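Local coordinates for methyl-CpG-binding domain protein 1 (Homo sapiens, PDB 5W9Q) that represses transcription at promoter CpG islands with methylated DNA and, through its third CXXC-type zinc finger, the part in this model, binds DNA containing unmethylated CpG, at residues A[23-28]-A[42-47]. Residues are numbered along the deposited sequence; the frame is centred on the assembly and turned at random.
With ZN (zinc ion), chain G; nucleotides of chain C.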
loop_
_atom_site.group_PDB
_atom_site.type_symbol
_atom_site.label_atom_id
_atom_site.label_comp_id
_atom_site.label_asym_id
_atom_site.label_seq_id
_atom_site.Cartn_x
_atom_site.Cartn_y
_atom_site.Cartn_z
ATOM N N GLY A 23 8.397 -0.916 4.057
ATOM C CA GLY A 23 8.847 -1.661 5.268
ATOM C C GLY A 23 8.834 -0.857 6.567
ATOM O O GLY A 23 9.328 -1.331 7.543
ATOM N N ARG A 24 8.250 0.350 6.544
ATOM C CA ARG A 24 8.138 1.273 7.716
ATOM C C ARG A 24 6.722 1.851 8.024
ATOM O O ARG A 24 6.453 2.198 9.160
ATOM C CB ARG A 24 9.097 2.450 7.544
ATOM C CG ARG A 24 10.575 2.077 7.537
ATOM C CD ARG A 24 11.084 1.776 8.940
ATOM N NE ARG A 24 12.452 1.248 8.939
ATOM C CZ ARG A 24 13.041 0.643 9.979
ATOM N NH1 ARG A 24 14.291 0.204 9.864
ATOM N NH2 ARG A 24 12.388 0.465 11.139
ATOM N N CYS A 25 5.828 1.921 7.029
ATOM C CA CYS A 25 4.507 2.444 7.186
ATOM C C CYS A 25 3.606 1.443 8.052
ATOM O O CYS A 25 3.964 0.246 8.341
ATOM C CB CYS A 25 3.896 2.699 5.776
ATOM S SG CYS A 25 3.369 1.156 4.882
ATOM N N ASP A 26 2.453 1.913 8.468
ATOM C CA ASP A 26 1.580 1.063 9.338
ATOM C C ASP A 26 1.177 -0.303 8.605
ATOM O O ASP A 26 1.250 -1.356 9.189
ATOM C CB ASP A 26 0.385 1.853 9.855
ATOM C CG ASP A 26 -0.482 2.424 8.764
ATOM O OD1 ASP A 26 -0.143 2.485 7.559
ATOM O OD2 ASP A 26 -1.549 2.851 9.099
ATOM N N PHE A 27 0.839 -0.219 7.321
ATOM C CA PHE A 27 0.454 -1.384 6.545
ATOM C C PHE A 27 1.599 -2.396 6.323
ATOM O O PHE A 27 1.392 -3.645 6.377
ATOM C CB PHE A 27 -0.193 -0.941 5.201
ATOM C CG PHE A 27 -1.507 -0.122 5.343
ATOM C CD1 PHE A 27 -2.343 -0.263 6.426
ATOM C CD2 PHE A 27 -1.884 0.790 4.347
ATOM C CE1 PHE A 27 -3.521 0.448 6.515
ATOM C CE2 PHE A 27 -3.073 1.505 4.419
ATOM C CZ PHE A 27 -3.886 1.347 5.512
ATOM N N CYS A 28 2.832 -1.887 6.110
ATOM C CA CYS A 28 4.002 -2.754 5.950
ATOM C C CYS A 28 4.308 -3.453 7.247
ATOM O O CYS A 28 4.377 -4.706 7.279
ATOM C CB CYS A 28 5.265 -1.988 5.437
ATOM S SG CYS A 28 5.227 -1.733 3.672
ATOM N N GLN A 42 -3.417 -4.517 4.159
ATOM C CA GLN A 42 -3.427 -3.557 3.078
ATOM C C GLN A 42 -2.017 -3.454 2.516
ATOM O O GLN A 42 -0.987 -3.781 3.183
ATOM C CB GLN A 42 -3.877 -2.204 3.599
ATOM C CG GLN A 42 -5.260 -2.184 4.303
ATOM C CD GLN A 42 -6.429 -2.669 3.466
ATOM O OE1 GLN A 42 -6.369 -2.712 2.244
ATOM N NE2 GLN A 42 -7.552 -3.068 4.174
ATOM N N LYS A 43 -1.934 -2.999 1.283
ATOM C CA LYS A 43 -0.622 -2.783 0.715
ATOM C C LYS A 43 0.047 -1.549 1.273
ATOM O O LYS A 43 -0.601 -0.692 1.832
ATOM C CB LYS A 43 -0.619 -2.820 -0.795
ATOM C CG LYS A 43 -1.456 -1.871 -1.523
ATOM C CD LYS A 43 -0.957 -1.846 -3.006
ATOM C CE LYS A 43 -2.051 -1.467 -3.931
ATOM N NZ LYS A 43 -1.503 -1.345 -5.300
ATOM N N CYS A 44 1.390 -1.515 1.107
ATOM C CA CYS A 44 2.236 -0.408 1.592
ATOM C C CYS A 44 1.520 0.909 1.347
ATOM O O CYS A 44 1.026 1.148 0.200
ATOM C CB CYS A 44 3.526 -0.401 0.752
ATOM S SG CYS A 44 4.622 0.865 1.287
ATOM N N ARG A 45 1.473 1.760 2.339
ATOM C CA ARG A 45 0.895 3.130 2.157
ATOM C C ARG A 45 1.438 3.855 0.888
ATOM O O ARG A 45 0.677 4.558 0.158
ATOM C CB ARG A 45 1.260 4.007 3.315
ATOM C CG ARG A 45 0.508 3.755 4.576
ATOM C CD ARG A 45 -0.917 4.276 4.500
ATOM N NE ARG A 45 -1.589 4.049 5.782
ATOM C CZ ARG A 45 -2.822 4.416 6.088
ATOM N NH1 ARG A 45 -3.622 5.023 5.198
ATOM N NH2 ARG A 45 -3.273 4.150 7.314
ATOM N N TRP A 46 2.736 3.681 0.667
ATOM C CA TRP A 46 3.482 4.371 -0.468
ATOM C C TRP A 46 3.301 3.665 -1.845
ATOM O O TRP A 46 3.778 4.180 -2.861
ATOM C CB TRP A 46 4.960 4.496 -0.098
ATOM C CG TRP A 46 5.073 5.284 1.100
ATOM C CD1 TRP A 46 5.411 4.861 2.354
ATOM C CD2 TRP A 46 4.751 6.663 1.210
ATOM N NE1 TRP A 46 5.291 5.875 3.234
ATOM C CE2 TRP A 46 4.888 7.010 2.571
ATOM C CE3 TRP A 46 4.345 7.646 0.284
ATOM C CZ2 TRP A 46 4.693 8.343 3.042
ATOM C CZ3 TRP A 46 4.146 9.003 0.753
ATOM C CH2 TRP A 46 4.306 9.309 2.115
ATOM N N ARG A 47 2.583 2.510 -1.866
ATOM C CA ARG A 47 2.170 1.831 -3.070
ATOM C C ARG A 47 0.671 1.909 -3.336
ATOM O O ARG A 47 0.171 1.277 -4.254
ATOM C CB ARG A 47 2.669 0.385 -3.038
ATOM C CG ARG A 47 4.172 0.256 -2.722
ATOM C CD ARG A 47 4.631 -1.195 -2.632
ATOM N NE ARG A 47 4.935 -1.721 -3.935
ATOM C CZ ARG A 47 5.388 -2.953 -4.210
ATOM N NH1 ARG A 47 5.705 -3.282 -5.483
ATOM N NH2 ARG A 47 5.598 -3.836 -3.255
HETATM ZN ZN ZN G . 5.092 0.595 3.504
ATOM P P DA C 5 0.137 -6.674 -1.761
ATOM O OP1 DA C 5 0.536 -6.060 -3.025
ATOM O OP2 DA C 5 0.855 -6.284 -0.504
ATOM O "O5'" DA C 5 -1.440 -6.437 -1.646
ATOM C "C5'" DA C 5 -2.289 -6.706 -2.778
ATOM C "C4'" DA C 5 -3.737 -6.672 -2.351
ATOM O "O4'" DA C 5 -4.009 -7.795 -1.451
ATOM C "C3'" DA C 5 -4.117 -5.407 -1.565
ATOM O "O3'" DA C 5 -5.424 -4.890 -1.845
ATOM C "C2'" DA C 5 -4.164 -5.893 -0.134
ATOM C "C1'" DA C 5 -4.771 -7.272 -0.388
ATOM N N9 DA C 5 -4.762 -8.220 0.712
ATOM C C8 DA C 5 -3.889 -8.370 1.756
ATOM N N7 DA C 5 -4.229 -9.327 2.597
ATOM C C5 DA C 5 -5.407 -9.833 2.063
ATOM C C6 DA C 5 -6.271 -10.874 2.479
ATOM N N6 DA C 5 -6.077 -11.599 3.580
ATOM N N1 DA C 5 -7.383 -11.101 1.741
ATOM C C2 DA C 5 -7.599 -10.342 0.658
ATOM N N3 DA C 5 -6.845 -9.357 0.151
ATOM C C4 DA C 5 -5.749 -9.162 0.906
ATOM P P DG C 7 -12.031 -4.678 -4.947
ATOM O OP1 DG C 7 -12.655 -5.258 -6.149
ATOM O OP2 DG C 7 -11.680 -3.219 -4.906
ATOM O "O5'" DG C 7 -12.960 -4.916 -3.705
ATOM C "C5'" DG C 7 -13.562 -6.191 -3.593
ATOM C "C4'" DG C 7 -14.478 -6.190 -2.408
ATOM O "O4'" DG C 7 -13.687 -6.214 -1.200
ATOM C "C3'" DG C 7 -15.383 -4.964 -2.307
ATOM O "O3'" DG C 7 -16.579 -5.540 -1.815
ATOM C "C2'" DG C 7 -14.717 -4.117 -1.233
ATOM C "C1'" DG C 7 -14.134 -5.187 -0.328
ATOM N N9 DG C 7 -13.000 -4.811 0.485
ATOM C C8 DG C 7 -11.975 -3.962 0.137
ATOM N N7 DG C 7 -11.042 -3.889 1.045
ATOM C C5 DG C 7 -11.459 -4.772 2.039
ATOM C C6 DG C 7 -10.877 -5.083 3.291
ATOM O O6 DG C 7 -9.820 -4.666 3.778
ATOM N N1 DG C 7 -11.638 -6.022 3.993
ATOM C C2 DG C 7 -12.830 -6.549 3.562
ATOM N N2 DG C 7 -13.420 -7.440 4.386
ATOM N N3 DG C 7 -13.391 -6.246 2.407
ATOM C C4 DG C 7 -12.660 -5.354 1.703
#
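Phe27 is sandwiched between two side chains of segment 42-47. Over one face lies the guanidinium of Arg45, planes 15° apart and centres 3.9 Å from each other; over the opposite face sits Gln42 CB, a CH-pi contact 3.6 Å from the ring centroid. Arg45 reaches the ring by bending at chi2 (-74°), which also presents the NE side of its guanidinium to Asp26. The Asp26 carboxylate and this guanidinium are nearly coplanar and meet side-on: Arg45 NE bonds to Asp26 OD1, and Arg45 NH2 to Asp26 OD2 at 2.8 Å and almost straight (177°), each oxygen using its syn lone pair. Arg45 NH1 donates to the backbone O of Arg56.

Beside this stack, zinc joins the segments through Cys25, Cys28 and Cys44, with Cys22 as fourth ligand. Cys25 SG, 2.3 Å from the zinc, also accepts from Arg45 N at 3.2 Å and from Cys28 N, the bond by which Cys25 N-caps helix 26-30. These N-H donors probably temper the thiolate charge. Beyond the ring, Gln42 NE2 donates to O6 of DG7 of chain C at 2.8 Å, consistent with base recognition; metal, ion pair and stack thus hold the short segment that carries Gln42 to the DNA.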